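PDB 4KH9: DUF4785 domain-containing protein from Legionella pneumophila subsp. pneumophila, which is of unknown function but binds calcium ions and is built from three consecutive domains, the second and third related to the E-set fold. Local coordinates for residues 155-160 with 253-258; 195-200 with 219-224; 81-86 with 149-154; 97-102 with 116-121. All coordinates share one frame; numbering follows the deposited sequence. Where two conformers were deposited one is given.

Contact 1: residues 155-160 with 253-258; sequences VLDKFS and IRRSGH
D157 and R255 form a buried salt bridge between the N-terminal and central domains, a worked example of how one arginine can hold a turn against the strand of another sheet. D157 follows directly on strand 150-156 and begins a type I beta turn to S160; R255 belongs to strand 251-264 of the E-set-like central domain. The bridge is a single charged hydrogen bond, NH2 of R255 to OD2 of D157 at 3.2 Å, nearly straight at 168°. The oxygen lies in the guanidinium plane, whereas the nitrogen meets the carboxylate on its anti side and out of its plane, the two flat groups standing almost perpendicular (85°). A water doubles the link, giving a proton to OD2 of D157 at 2.7 Å and accepting one from NH1 of R255. OG of S160 also sits at the guanidinium edge, 3.1 Å from NH2 of R255.

The second shell fixes both partners. The backbone amides of L67 and A68 bind OD2 and OD1 of D157, so its carboxylate is held at both oxygens and probably keeps its negative charge although buried. OG of S160 pairs with N of T162, and O of T162 accepts from NE of R255. The turn itself is closed by N of S160 to O of D157 at 3.0 Å. The arginine chain bends at chi2, bringing its head beside its own strand, where NH1 of R255 donates to O of R254 at 2.8 Å, meeting that carbonyl 29° from its plane.

Contact 2: residues 195-200 with 219-224; sequences NDVDAR and NVFEGT
V197 and F221 meet through a CH-pi contact, the principal interaction between 195-200 and 219-224. The methyl CG2 of V197 stands over one face of the F221 ring, 3.7 Å from the centroid and 17° from the ring normal. CG2 of V197 is displaced toward the rim, closest to CE1 of F221 at 3.6 Å. Branching at CB explains which methyl does the touching: CG1 of V197 lies anti to the backbone N, at chi1 -177°, while CG2 takes the place anti to the carbonyl carbon and reaches the ring. The F221 side chain also has CG anti to its carbonyl carbon, and the two side chains run antiparallel alongside each other.

A looser apolar touch lies beside it, CA of N195 approaching CZ of F221 at 4.4 Å from an oblique direction.

Both segments belong to the mixed sheet of the E-set-like central domain, where strand 208-217 runs between 196-202 and 220-226. The pair therefore reaches across an intervening strand, with CA atoms of V197 and F221 8.3 Å apart, and L213 and K215 of that strand pack against V197 and F221 respectively. T242 and V244 of strand 238-248 adjoin V197 as well.

Polar groups serve other neighbours. OD1 of N195 accepts from NZ of K215, and the backbone of D198 pairs with D243. The carboxylates of D196 and D198, residues that bind a calcium ion in this protein, stand clear of F221; CB of V197 points toward the segment 219-224, that of D196 away from it.

Contact 3: residues 81-86 with 149-154; sequences KSIPEL and DAYMIS
I83 and Y151 face each other with CA atoms 8.3 Å apart, the irregular loop 81-86 passing strand 150-156 without a backbone hydrogen bond between the two segments. The tyrosine ring fills the separation. Its chi1 of -50° sets CG anti to the carbonyl carbon; CB points toward the loop, and the hydroxyl end of the ring meets CD and CG of P84. CG1 of I83 lies at the ring edge, near its plane, 3.7 Å from CE2 of Y151 and slightly farther from CD2. P84 arrives from the opposite direction to the tyrosine side chain: its CD is 3.4 Å from OH and 3.7 Å from CZ of Y151, approaching the ring obliquely. CG of the same proline adds a contact with OH of Y151 at 3.7 Å. The phenol end is thus bordered by the proline ring, and the flank by isoleucine.

In the N-terminal domain, two antiparallel four-stranded sheets are joined here: strand 150-156 belongs to one, while the loop 81-86 leads from strand 72-77 of that same sheet into strand 86-89 of the other. L55 and L58 of helix 55-60 also pack on Y151, and L55 touches P84, so the helix shares the apolar cluster with the loop.

Polar atoms play a lesser part. O of S82 lies near the ring plane, 3.7 Å from OH of Y151, too distant to count as a bond, and that hydroxyl has instead a weak hydrogen bond to O of A148, two residues before the strand. The backbone of S82 pairs with that of A148 too.

Contact 4: residues 97-102 with 116-121; sequences PLKEAS and LAITKH
I118 packs against both L98 and K99, burying far more of itself than either partner does. On the inward side CD1 of I118 comes within 3.8 Å of both CG and CA of K99, while CG of L98 stands 4.2 Å from CD1 of I118. The isoleucine reaches there because CG1 is anti to the carbonyl carbon (chi1 -64°), with CG2 on the other branch. L98 itself turns inward onto L86, I88, A123 and L125.

On the solvent side the exposed chain of K99 lies over I118, still in touch through its methylenes. Extended beyond CG, that chain lies alongside I118, pointing the other way, and CE of K99 lies 4.0 Å from CG2 and 3.6 Å from O of I118.

The 97-102 segment is kept compact by its own bonds. O of K99 accepts from both N and OG of S102, the hydroxyl at 2.7 Å and in the carbonyl plane on a lone pair; N of A101 also bonds to O of L98 at 3.0 Å. This is a run of overlapping turns with helical backbone angles, following strand 95-97, against which I118 of the loop leading into strand 123-126 of the N-terminal domain packs.

In the fold
From the N terminus, the chain first enters contact 3 at 81-86, and before that loop closes at 149-154 it makes the short excursion of contact 4, from 97-102 to 116-121. Contact 4 is thus enclosed within contact 3, and the two touch through probable backbone hydrogen bonds, I83 to K120 and L86 to L98. Strand 150-156 then runs directly from contact 3 into contact 1, whose long loop, 155-160 to 253-258, holds contact 2 entirely within it. Contacts 3 and 4 knit the N-terminal domain together, contact 2 lies within the central domain's sheet, and contact 1 joins those two domains; none of the loops cross.

Contact 1: residues 155-160 with 253-258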
loop_
_atom_site.group_PDB
_atom_site.type_symbol
_atom_site.label_atom_id
_atom_site.label_comp_id
_atom_site.label_asym_id
_atom_site.label_seq_id
_atom_site.Cartn_x
_atom_site.Cartn_y
_atom_site.Cartn_z
ATOM N N VAL A 155 -4.156 -17.321 -7.439
ATOM C CA VAL A 155 -3.878 -18.633 -6.867
ATOM C C VAL A 155 -3.411 -18.447 -5.447
ATOM O O VAL A 155 -2.363 -17.866 -5.235
ATOM C CB VAL A 155 -2.839 -19.449 -7.700
ATOM C CG1 VAL A 155 -2.555 -20.812 -7.058
ATOM C CG2 VAL A 155 -3.294 -19.621 -9.166
ATOM N N LEU A 156 -4.181 -18.954 -4.485
ATOM C CA LEU A 156 -3.813 -18.987 -3.091
ATOM C C LEU A 156 -3.359 -20.415 -2.785
ATOM O O LEU A 156 -4.169 -21.347 -2.775
ATOM C CB LEU A 156 -4.932 -18.513 -2.159
ATOM C CG LEU A 156 -4.660 -18.699 -0.646
ATOM C CD1 LEU A 156 -3.540 -17.776 -0.163
ATOM C CD2 LEU A 156 -5.939 -18.533 0.166
ATOM N N ASP A 157 -2.061 -20.584 -2.553
ATOM C CA ASP A 157 -1.478 -21.890 -2.237
ATOM C C ASP A 157 -1.558 -22.011 -0.712
ATOM O O ASP A 157 -0.561 -21.953 0.009
ATOM C CB ASP A 157 -0.038 -21.951 -2.811
ATOM C CG ASP A 157 0.497 -23.351 -3.089
ATOM O OD1 ASP A 157 -0.239 -24.349 -2.824
ATOM O OD2 ASP A 157 1.629 -23.455 -3.584
ATOM N N LYS A 158 -2.803 -22.077 -0.249
ATOM C CA LYS A 158 -3.264 -22.042 1.123
ATOM C C LYS A 158 -2.445 -22.941 2.066
ATOM O O LYS A 158 -2.178 -22.536 3.206
ATOM C CB LYS A 158 -4.764 -22.478 1.160
ATOM C CG LYS A 158 -5.463 -22.199 2.478
ATOM C CD LYS A 158 -6.958 -22.499 2.454
ATOM C CE LYS A 158 -7.568 -22.097 3.767
ATOM N NZ LYS A 158 -9.056 -22.112 3.731
ATOM N N PHE A 159 -2.061 -24.148 1.618
ATOM C CA PHE A 159 -1.409 -25.036 2.562
ATOM C C PHE A 159 0.097 -25.195 2.277
ATOM O O PHE A 159 0.751 -26.054 2.881
ATOM C CB PHE A 159 -2.144 -26.392 2.585
ATOM C CG PHE A 159 -3.555 -26.217 3.096
ATOM C CD1 PHE A 159 -3.803 -25.993 4.456
ATOM C CD2 PHE A 159 -4.642 -26.302 2.231
ATOM C CE1 PHE A 159 -5.101 -25.843 4.926
ATOM C CE2 PHE A 159 -5.943 -26.146 2.706
ATOM C CZ PHE A 159 -6.167 -25.916 4.052
ATOM N N SER A 160 0.654 -24.306 1.441
ATOM C CA SER A 160 2.091 -24.239 1.180
ATOM C C SER A 160 2.821 -23.516 2.299
ATOM O O SER A 160 2.276 -22.573 2.881
ATOM C CB SER A 160 2.356 -23.516 -0.135
ATOM O OG SER A 160 3.755 -23.447 -0.349
ATOM N N ILE A 253 7.948 -22.649 -8.549
ATOM C CA ILE A 253 7.732 -21.823 -7.374
ATOM C C ILE A 253 7.372 -20.440 -7.889
ATOM O O ILE A 253 8.228 -19.726 -8.445
ATOM C CB ILE A 253 8.938 -21.795 -6.381
ATOM C CG1 ILE A 253 9.730 -23.148 -6.270
ATOM C CG2 ILE A 253 8.562 -21.170 -5.031
ATOM C CD1 ILE A 253 9.078 -24.307 -5.625
ATOM N N ARG A 254 6.108 -20.077 -7.753
ATOM C CA ARG A 254 5.627 -18.779 -8.229
ATOM C C ARG A 254 4.926 -18.044 -7.114
ATOM O O ARG A 254 4.004 -18.586 -6.500
ATOM C CB ARG A 254 4.676 -18.970 -9.427
ATOM C CG ARG A 254 4.023 -17.694 -9.885
ATOM C CD ARG A 254 4.647 -17.081 -11.095
ATOM N NE ARG A 254 3.931 -15.875 -11.520
ATOM C CZ ARG A 254 3.033 -15.826 -12.506
ATOM N NH1 ARG A 254 2.708 -16.926 -13.178
ATOM N NH2 ARG A 254 2.457 -14.678 -12.827
ATOM N N ARG A 255 5.391 -16.811 -6.826
ATOM C CA ARG A 255 4.775 -15.970 -5.821
ATOM C C ARG A 255 4.717 -14.529 -6.305
ATOM O O ARG A 255 5.643 -14.038 -6.936
ATOM C CB ARG A 255 5.530 -16.047 -4.472
ATOM C CG ARG A 255 5.489 -17.365 -3.677
ATOM C CD ARG A 255 4.158 -17.587 -3.024
ATOM N NE ARG A 255 4.023 -18.914 -2.405
ATOM C CZ ARG A 255 3.470 -19.984 -2.979
ATOM N NH1 ARG A 255 3.065 -19.938 -4.247
ATOM N NH2 ARG A 255 3.343 -21.111 -2.299
ATOM N N SER A 256 3.639 -13.841 -5.976
ATOM C CA SER A 256 3.502 -12.429 -6.246
ATOM C C SER A 256 3.103 -11.754 -4.951
ATOM O O SER A 256 2.528 -12.390 -4.068
ATOM C CB SER A 256 2.540 -12.132 -7.392
ATOM O OG SER A 256 1.213 -12.174 -6.929
ATOM N N GLY A 257 3.520 -10.516 -4.788
ATOM C CA GLY A 257 3.252 -9.796 -3.553
ATOM C C GLY A 257 3.063 -8.320 -3.750
ATOM O O GLY A 257 3.463 -7.769 -4.772
ATOM N N HIS A 258 2.428 -7.717 -2.752
ATOM C CA HIS A 258 2.076 -6.306 -2.688
ATOM C C HIS A 258 2.345 -5.737 -1.317
ATOM O O HIS A 258 2.221 -6.465 -0.326
ATOM C CB HIS A 258 0.563 -6.094 -2.983
ATOM C CG HIS A 258 0.026 -6.602 -4.290
ATOM N ND1 HIS A 258 -0.162 -5.758 -5.374
ATOM C CD2 HIS A 258 -0.465 -7.822 -4.600
ATOM C CE1 HIS A 258 -0.714 -6.505 -6.321
ATOM N NE2 HIS A 258 -0.917 -7.752 -5.898
HETATM O O HOH W 1 1.954 -22.186 -5.909
#

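Contact 2: residues 195-200 with 219-224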
loop_
_atom_site.group_PDB
_atom_site.type_symbol
_atom_site.label_atom_id
_atom_site.label_comp_id
_atom_site.label_asym_id
_atom_site.label_seq_id
_atom_site.Cartn_x
_atom_site.Cartn_y
_atom_site.Cartn_z
ATOM N N ASN A 195 16.293 -15.913 -9.697
ATOM C CA ASN A 195 16.830 -15.051 -10.735
ATOM C C ASN A 195 15.686 -14.340 -11.484
ATOM O O ASN A 195 15.908 -13.252 -12.014
ATOM C CB ASN A 195 17.712 -15.836 -11.709
ATOM C CG ASN A 195 19.030 -16.307 -11.133
ATOM O OD1 ASN A 195 19.872 -15.508 -10.707
ATOM N ND2 ASN A 195 19.255 -17.618 -11.138
ATOM N N ASP A 196 14.473 -14.939 -11.529
ATOM C CA ASP A 196 13.365 -14.314 -12.232
ATOM C C ASP A 196 12.504 -13.538 -11.220
ATOM O O ASP A 196 11.666 -14.116 -10.503
ATOM C CB ASP A 196 12.554 -15.367 -13.030
ATOM C CG ASP A 196 11.506 -14.818 -13.996
ATOM O OD1 ASP A 196 11.400 -13.580 -14.122
ATOM O OD2 ASP A 196 10.781 -15.632 -14.612
ATOM N N VAL A 197 12.794 -12.230 -11.108
ATOM C CA VAL A 197 12.110 -11.279 -10.206
ATOM C C VAL A 197 11.747 -10.027 -10.974
ATOM O O VAL A 197 12.595 -9.456 -11.654
ATOM C CB VAL A 197 12.953 -10.885 -8.953
ATOM C CG1 VAL A 197 12.178 -9.964 -7.999
ATOM C CG2 VAL A 197 13.501 -12.075 -8.212
ATOM N N ASP A 198 10.522 -9.546 -10.802
ATOM C CA ASP A 198 10.060 -8.280 -11.401
ATOM C C ASP A 198 9.401 -7.472 -10.294
ATOM O O ASP A 198 8.708 -8.070 -9.466
ATOM C CB ASP A 198 9.070 -8.548 -12.563
ATOM C CG ASP A 198 9.545 -9.533 -13.619
ATOM O OD1 ASP A 198 10.590 -9.264 -14.260
ATOM O OD2 ASP A 198 8.867 -10.578 -13.811
ATOM N N ALA A 199 9.628 -6.158 -10.229
ATOM C CA ALA A 199 9.001 -5.331 -9.183
ATOM C C ALA A 199 8.805 -3.905 -9.685
ATOM O O ALA A 199 9.612 -3.395 -10.467
ATOM C CB ALA A 199 9.845 -5.347 -7.904
ATOM N N ARG A 200 7.711 -3.273 -9.264
ATOM C CA ARG A 200 7.402 -1.910 -9.671
ATOM C C ARG A 200 6.568 -1.246 -8.624
ATOM O O ARG A 200 6.027 -1.899 -7.750
ATOM C CB ARG A 200 6.665 -1.901 -11.035
ATOM C CG ARG A 200 5.289 -2.618 -10.964
ATOM C CD ARG A 200 4.587 -2.550 -12.298
ATOM N NE ARG A 200 3.215 -3.057 -12.221
ATOM C CZ ARG A 200 2.339 -2.985 -13.220
ATOM N NH1 ARG A 200 2.686 -2.430 -14.377
ATOM N NH2 ARG A 200 1.111 -3.465 -13.070
ATOM N N ASN A 219 18.061 -16.071 -2.332
ATOM C CA ASN A 219 16.613 -15.904 -2.215
ATOM C C ASN A 219 16.183 -14.470 -1.800
ATOM O O ASN A 219 15.019 -14.278 -1.460
ATOM C CB ASN A 219 16.069 -16.910 -1.176
ATOM C CG ASN A 219 16.514 -16.596 0.241
ATOM O OD1 ASN A 219 17.668 -16.214 0.503
ATOM N ND2 ASN A 219 15.579 -16.638 1.168
ATOM N N VAL A 220 17.110 -13.496 -1.752
ATOM C CA VAL A 220 16.783 -12.130 -1.324
ATOM C C VAL A 220 17.239 -11.112 -2.389
ATOM O O VAL A 220 18.384 -11.161 -2.877
ATOM C CB VAL A 220 17.414 -11.808 0.065
ATOM C CG1 VAL A 220 17.063 -10.398 0.532
ATOM C CG2 VAL A 220 17.014 -12.841 1.127
ATOM N N PHE A 221 16.343 -10.163 -2.687
ATOM C CA PHE A 221 16.561 -9.056 -3.614
ATOM C C PHE A 221 16.258 -7.745 -2.946
ATOM O O PHE A 221 15.324 -7.654 -2.151
ATOM C CB PHE A 221 15.679 -9.193 -4.879
ATOM C CG PHE A 221 16.257 -10.125 -5.921
ATOM C CD1 PHE A 221 16.197 -11.508 -5.757
ATOM C CD2 PHE A 221 16.874 -9.624 -7.055
ATOM C CE1 PHE A 221 16.758 -12.367 -6.712
ATOM C CE2 PHE A 221 17.408 -10.483 -8.018
ATOM C CZ PHE A 221 17.356 -11.847 -7.835
ATOM N N GLU A 222 17.019 -6.710 -3.322
ATOM C CA GLU A 222 16.740 -5.336 -2.916
ATOM C C GLU A 222 16.375 -4.546 -4.146
ATOM O O GLU A 222 16.926 -4.792 -5.212
ATOM C CB GLU A 222 17.933 -4.710 -2.188
ATOM C CG GLU A 222 18.156 -5.273 -0.794
ATOM C CD GLU A 222 19.380 -4.727 -0.087
ATOM O OE1 GLU A 222 20.466 -4.698 -0.714
ATOM O OE2 GLU A 222 19.269 -4.395 1.116
ATOM N N GLY A 223 15.436 -3.624 -4.012
ATOM C CA GLY A 223 15.024 -2.792 -5.129
ATOM C C GLY A 223 15.010 -1.326 -4.750
ATOM O O GLY A 223 14.642 -0.992 -3.629
ATOM N N THR A 224 15.432 -0.443 -5.659
ATOM C CA THR A 224 15.370 0.995 -5.419
ATOM C C THR A 224 14.716 1.704 -6.589
ATOM O O THR A 224 14.761 1.210 -7.717
ATOM C CB THR A 224 16.752 1.644 -5.144
ATOM O OG1 THR A 224 17.563 1.579 -6.316
ATOM C CG2 THR A 224 17.471 1.051 -3.956
#

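Contact 3: residues 81-86 with 149-154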
loop_
_atom_site.group_PDB
_atom_site.type_symbol
_atom_site.label_atom_id
_atom_site.label_comp_id
_atom_site.label_asym_id
_atom_site.label_seq_id
_atom_site.Cartn_x
_atom_site.Cartn_y
_atom_site.Cartn_z
ATOM N N LYS A 81 -17.832 -8.797 -19.427
ATOM C CA LYS A 81 -18.238 -9.843 -20.365
ATOM C C LYS A 81 -18.127 -11.211 -19.677
ATOM O O LYS A 81 -17.607 -11.314 -18.552
ATOM C CB LYS A 81 -17.387 -9.779 -21.649
ATOM C CG LYS A 81 -17.605 -8.497 -22.466
ATOM C CD LYS A 81 -16.801 -8.474 -23.768
ATOM C CE LYS A 81 -17.417 -9.220 -24.940
ATOM N NZ LYS A 81 -18.386 -8.376 -25.690
ATOM N N SER A 82 -18.598 -12.255 -20.350
ATOM C CA SER A 82 -18.601 -13.593 -19.775
ATOM C C SER A 82 -17.225 -14.308 -19.836
ATOM O O SER A 82 -16.332 -13.954 -20.616
ATOM C CB SER A 82 -19.653 -14.457 -20.455
ATOM O OG SER A 82 -19.431 -14.480 -21.855
ATOM N N ILE A 83 -17.068 -15.277 -18.920
ATOM C CA ILE A 83 -15.936 -16.181 -18.757
ATOM C C ILE A 83 -16.225 -17.389 -19.660
ATOM O O ILE A 83 -17.384 -17.792 -19.762
ATOM C CB ILE A 83 -15.781 -16.537 -17.239
ATOM C CG1 ILE A 83 -14.942 -15.477 -16.513
ATOM C CG2 ILE A 83 -15.200 -17.936 -16.966
ATOM C CD1 ILE A 83 -14.719 -15.803 -15.056
ATOM N N PRO A 84 -15.226 -17.983 -20.337
ATOM C CA PRO A 84 -15.525 -19.166 -21.156
ATOM C C PRO A 84 -15.815 -20.370 -20.286
ATOM O O PRO A 84 -15.551 -20.309 -19.076
ATOM C CB PRO A 84 -14.227 -19.388 -21.946
ATOM C CG PRO A 84 -13.301 -18.266 -21.588
ATOM C CD PRO A 84 -13.774 -17.683 -20.323
ATOM N N GLU A 85 -16.320 -21.469 -20.882
ATOM C CA GLU A 85 -16.444 -22.755 -20.172
ATOM C C GLU A 85 -15.028 -23.257 -20.025
ATOM O O GLU A 85 -14.279 -23.237 -21.012
ATOM C CB GLU A 85 -17.339 -23.748 -20.931
ATOM C CG GLU A 85 -18.764 -23.823 -20.427
ATOM C CD GLU A 85 -19.646 -24.785 -21.204
ATOM O OE1 GLU A 85 -19.167 -25.881 -21.582
ATOM O OE2 GLU A 85 -20.837 -24.454 -21.403
ATOM N N LEU A 86 -14.617 -23.604 -18.816
ATOM C CA LEU A 86 -13.234 -23.923 -18.578
ATOM C C LEU A 86 -12.975 -25.389 -18.290
ATOM O O LEU A 86 -13.786 -26.083 -17.684
ATOM C CB LEU A 86 -12.704 -23.071 -17.385
ATOM C CG LEU A 86 -12.674 -21.515 -17.610
ATOM C CD1 LEU A 86 -12.468 -20.778 -16.301
ATOM C CD2 LEU A 86 -11.602 -21.076 -18.635
ATOM N N ASP A 149 -11.748 -10.280 -23.068
ATOM C CA ASP A 149 -10.407 -10.310 -23.668
ATOM C C ASP A 149 -9.364 -10.846 -22.715
ATOM O O ASP A 149 -8.420 -11.511 -23.143
ATOM C CB ASP A 149 -9.977 -8.892 -24.059
ATOM C CG ASP A 149 -10.627 -8.292 -25.283
ATOM O OD1 ASP A 149 -11.342 -9.031 -26.004
ATOM O OD2 ASP A 149 -10.365 -7.102 -25.562
ATOM N N ALA A 150 -9.520 -10.506 -21.418
ATOM C CA ALA A 150 -8.541 -10.827 -20.401
ATOM C C ALA A 150 -9.188 -11.146 -19.050
ATOM O O ALA A 150 -10.369 -10.860 -18.801
ATOM C CB ALA A 150 -7.557 -9.682 -20.249
ATOM N N TYR A 151 -8.411 -11.842 -18.215
ATOM C CA TYR A 151 -8.827 -12.344 -16.908
ATOM C C TYR A 151 -7.750 -12.193 -15.897
ATOM O O TYR A 151 -6.581 -12.222 -16.252
ATOM C CB TYR A 151 -9.171 -13.872 -17.009
ATOM C CG TYR A 151 -10.119 -14.187 -18.141
ATOM C CD1 TYR A 151 -9.667 -14.239 -19.462
ATOM C CD2 TYR A 151 -11.492 -14.295 -17.916
ATOM C CE1 TYR A 151 -10.553 -14.410 -20.528
ATOM C CE2 TYR A 151 -12.386 -14.469 -18.976
ATOM C CZ TYR A 151 -11.909 -14.521 -20.280
ATOM O OH TYR A 151 -12.762 -14.640 -21.347
HETATM N N MSE A 152 -8.151 -12.057 -14.642
HETATM C CA MSE A 152 -7.255 -12.057 -13.499
HETATM C C MSE A 152 -7.317 -13.433 -12.885
HETATM O O MSE A 152 -8.405 -13.902 -12.543
HETATM C CB MSE A 152 -7.616 -10.968 -12.468
HETATM C CG MSE A 152 -6.656 -10.932 -11.262
HETATM SE SE MSE A 152 -4.849 -10.364 -11.704
HETATM C CE MSE A 152 -5.191 -8.446 -11.864
ATOM N N ILE A 153 -6.178 -14.108 -12.814
ATOM C CA ILE A 153 -6.069 -15.416 -12.184
ATOM C C ILE A 153 -5.419 -15.187 -10.848
ATOM O O ILE A 153 -4.337 -14.607 -10.793
ATOM C CB ILE A 153 -5.292 -16.474 -13.015
ATOM C CG1 ILE A 153 -5.762 -16.558 -14.479
ATOM C CG2 ILE A 153 -5.315 -17.870 -12.310
ATOM C CD1 ILE A 153 -7.159 -16.941 -14.736
ATOM N N SER A 154 -6.045 -15.657 -9.795
ATOM C CA SER A 154 -5.498 -15.565 -8.455
ATOM C C SER A 154 -5.356 -16.977 -7.880
ATOM O O SER A 154 -6.304 -17.763 -7.914
ATOM C CB SER A 154 -6.377 -14.691 -7.576
ATOM O OG SER A 154 -5.831 -14.606 -6.276
#

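Contact 4: residues 97-102 with 116-121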
loop_
_atom_site.group_PDB
_atom_site.type_symbol
_atom_site.label_atom_id
_atom_site.label_comp_id
_atom_site.label_asym_id
_atom_site.label_seq_id
_atom_site.Cartn_x
_atom_site.Cartn_y
_atom_site.Cartn_z
ATOM N N PRO A 97 -13.702 -31.088 -16.679
ATOM C CA PRO A 97 -14.440 -29.812 -16.606
ATOM C C PRO A 97 -13.998 -29.136 -15.295
ATOM O O PRO A 97 -13.754 -29.862 -14.328
ATOM C CB PRO A 97 -15.911 -30.254 -16.616
ATOM C CG PRO A 97 -15.889 -31.675 -17.142
ATOM C CD PRO A 97 -14.630 -32.230 -16.554
ATOM N N LEU A 98 -13.807 -27.808 -15.261
ATOM C CA LEU A 98 -13.264 -27.137 -14.061
ATOM C C LEU A 98 -14.000 -27.547 -12.760
ATOM O O LEU A 98 -13.346 -27.858 -11.762
ATOM C CB LEU A 98 -13.286 -25.616 -14.218
ATOM C CG LEU A 98 -12.532 -24.785 -13.159
ATOM C CD1 LEU A 98 -11.041 -25.159 -13.079
ATOM C CD2 LEU A 98 -12.662 -23.290 -13.457
ATOM N N LYS A 99 -15.338 -27.592 -12.799
ATOM C CA LYS A 99 -16.194 -27.977 -11.665
ATOM C C LYS A 99 -15.824 -29.343 -11.059
ATOM O O LYS A 99 -15.954 -29.505 -9.849
ATOM C CB LYS A 99 -17.672 -28.018 -12.091
ATOM C CG LYS A 99 -18.326 -26.669 -12.101
ATOM C CD LYS A 99 -19.758 -26.801 -12.568
ATOM C CE LYS A 99 -20.343 -25.474 -12.976
ATOM N NZ LYS A 99 -21.564 -25.672 -13.794
ATOM N N GLU A 100 -15.341 -30.308 -11.887
ATOM C CA GLU A 100 -14.963 -31.655 -11.435
ATOM C C GLU A 100 -13.636 -31.684 -10.640
ATOM O O GLU A 100 -13.356 -32.685 -9.987
ATOM C CB GLU A 100 -14.891 -32.625 -12.626
ATOM C CG GLU A 100 -16.290 -32.919 -13.146
ATOM C CD GLU A 100 -16.435 -34.026 -14.164
ATOM O OE1 GLU A 100 -15.554 -34.912 -14.227
ATOM O OE2 GLU A 100 -17.472 -34.034 -14.863
ATOM N N ALA A 101 -12.868 -30.590 -10.638
ATOM C CA ALA A 101 -11.653 -30.453 -9.828
ATOM C C ALA A 101 -11.991 -29.942 -8.425
ATOM O O ALA A 101 -11.110 -29.943 -7.577
ATOM C CB ALA A 101 -10.654 -29.512 -10.498
ATOM N N SER A 102 -13.235 -29.460 -8.201
ATOM C CA SER A 102 -13.786 -28.987 -6.910
ATOM C C SER A 102 -14.506 -30.120 -6.203
ATOM O O SER A 102 -14.827 -31.124 -6.845
ATOM C CB SER A 102 -14.751 -27.816 -7.113
ATOM O OG SER A 102 -16.051 -28.228 -7.529
ATOM N N LEU A 116 -22.904 -20.777 -5.835
ATOM C CA LEU A 116 -22.713 -21.233 -7.221
ATOM C C LEU A 116 -21.373 -20.614 -7.683
ATOM O O LEU A 116 -21.342 -19.607 -8.399
ATOM C CB LEU A 116 -23.926 -20.831 -8.103
ATOM C CG LEU A 116 -24.167 -21.630 -9.403
ATOM C CD1 LEU A 116 -24.649 -23.057 -9.109
ATOM C CD2 LEU A 116 -25.219 -20.962 -10.257
ATOM N N ALA A 117 -20.266 -21.185 -7.164
ATOM C CA ALA A 117 -18.885 -20.707 -7.267
ATOM C C ALA A 117 -18.317 -20.698 -8.702
ATOM O O ALA A 117 -17.375 -19.943 -8.952
ATOM C CB ALA A 117 -17.990 -21.534 -6.371
ATOM N N ILE A 118 -18.856 -21.509 -9.628
ATOM C CA ILE A 118 -18.382 -21.508 -11.015
ATOM C C ILE A 118 -19.579 -21.201 -11.914
ATOM O O ILE A 118 -20.541 -21.981 -11.967
ATOM C CB ILE A 118 -17.634 -22.814 -11.418
ATOM C CG1 ILE A 118 -16.329 -22.972 -10.578
ATOM C CG2 ILE A 118 -17.329 -22.818 -12.933
ATOM C CD1 ILE A 118 -15.731 -24.350 -10.538
ATOM N N THR A 119 -19.529 -20.030 -12.580
ATOM C CA THR A 119 -20.561 -19.523 -13.499
ATOM C C THR A 119 -19.927 -18.877 -14.757
ATOM O O THR A 119 -18.701 -18.888 -14.913
ATOM C CB THR A 119 -21.463 -18.486 -12.784
ATOM O OG1 THR A 119 -20.684 -17.347 -12.394
ATOM C CG2 THR A 119 -22.234 -19.069 -11.605
ATOM N N LYS A 120 -20.770 -18.271 -15.617
ATOM C CA LYS A 120 -20.341 -17.552 -16.816
ATOM C C LYS A 120 -19.764 -16.179 -16.431
ATOM O O LYS A 120 -19.068 -15.569 -17.234
ATOM C CB LYS A 120 -21.512 -17.381 -17.806
ATOM C CG LYS A 120 -22.263 -18.667 -18.159
ATOM C CD LYS A 120 -23.519 -18.382 -18.982
ATOM C CE LYS A 120 -24.267 -19.644 -19.334
ATOM N NZ LYS A 120 -25.508 -19.361 -20.105
ATOM N N HIS A 121 -20.044 -15.698 -15.201
ATOM C CA HIS A 121 -19.596 -14.386 -14.712
ATOM C C HIS A 121 -18.270 -14.460 -13.956
ATOM O O HIS A 121 -17.471 -13.526 -14.041
ATOM C CB HIS A 121 -20.661 -13.770 -13.785
ATOM C CG HIS A 121 -22.064 -13.934 -14.289
ATOM N ND1 HIS A 121 -22.564 -13.138 -15.307
ATOM C CD2 HIS A 121 -23.014 -14.831 -13.924
ATOM C CE1 HIS A 121 -23.803 -13.561 -15.516
ATOM N NE2 HIS A 121 -24.119 -14.577 -14.707
#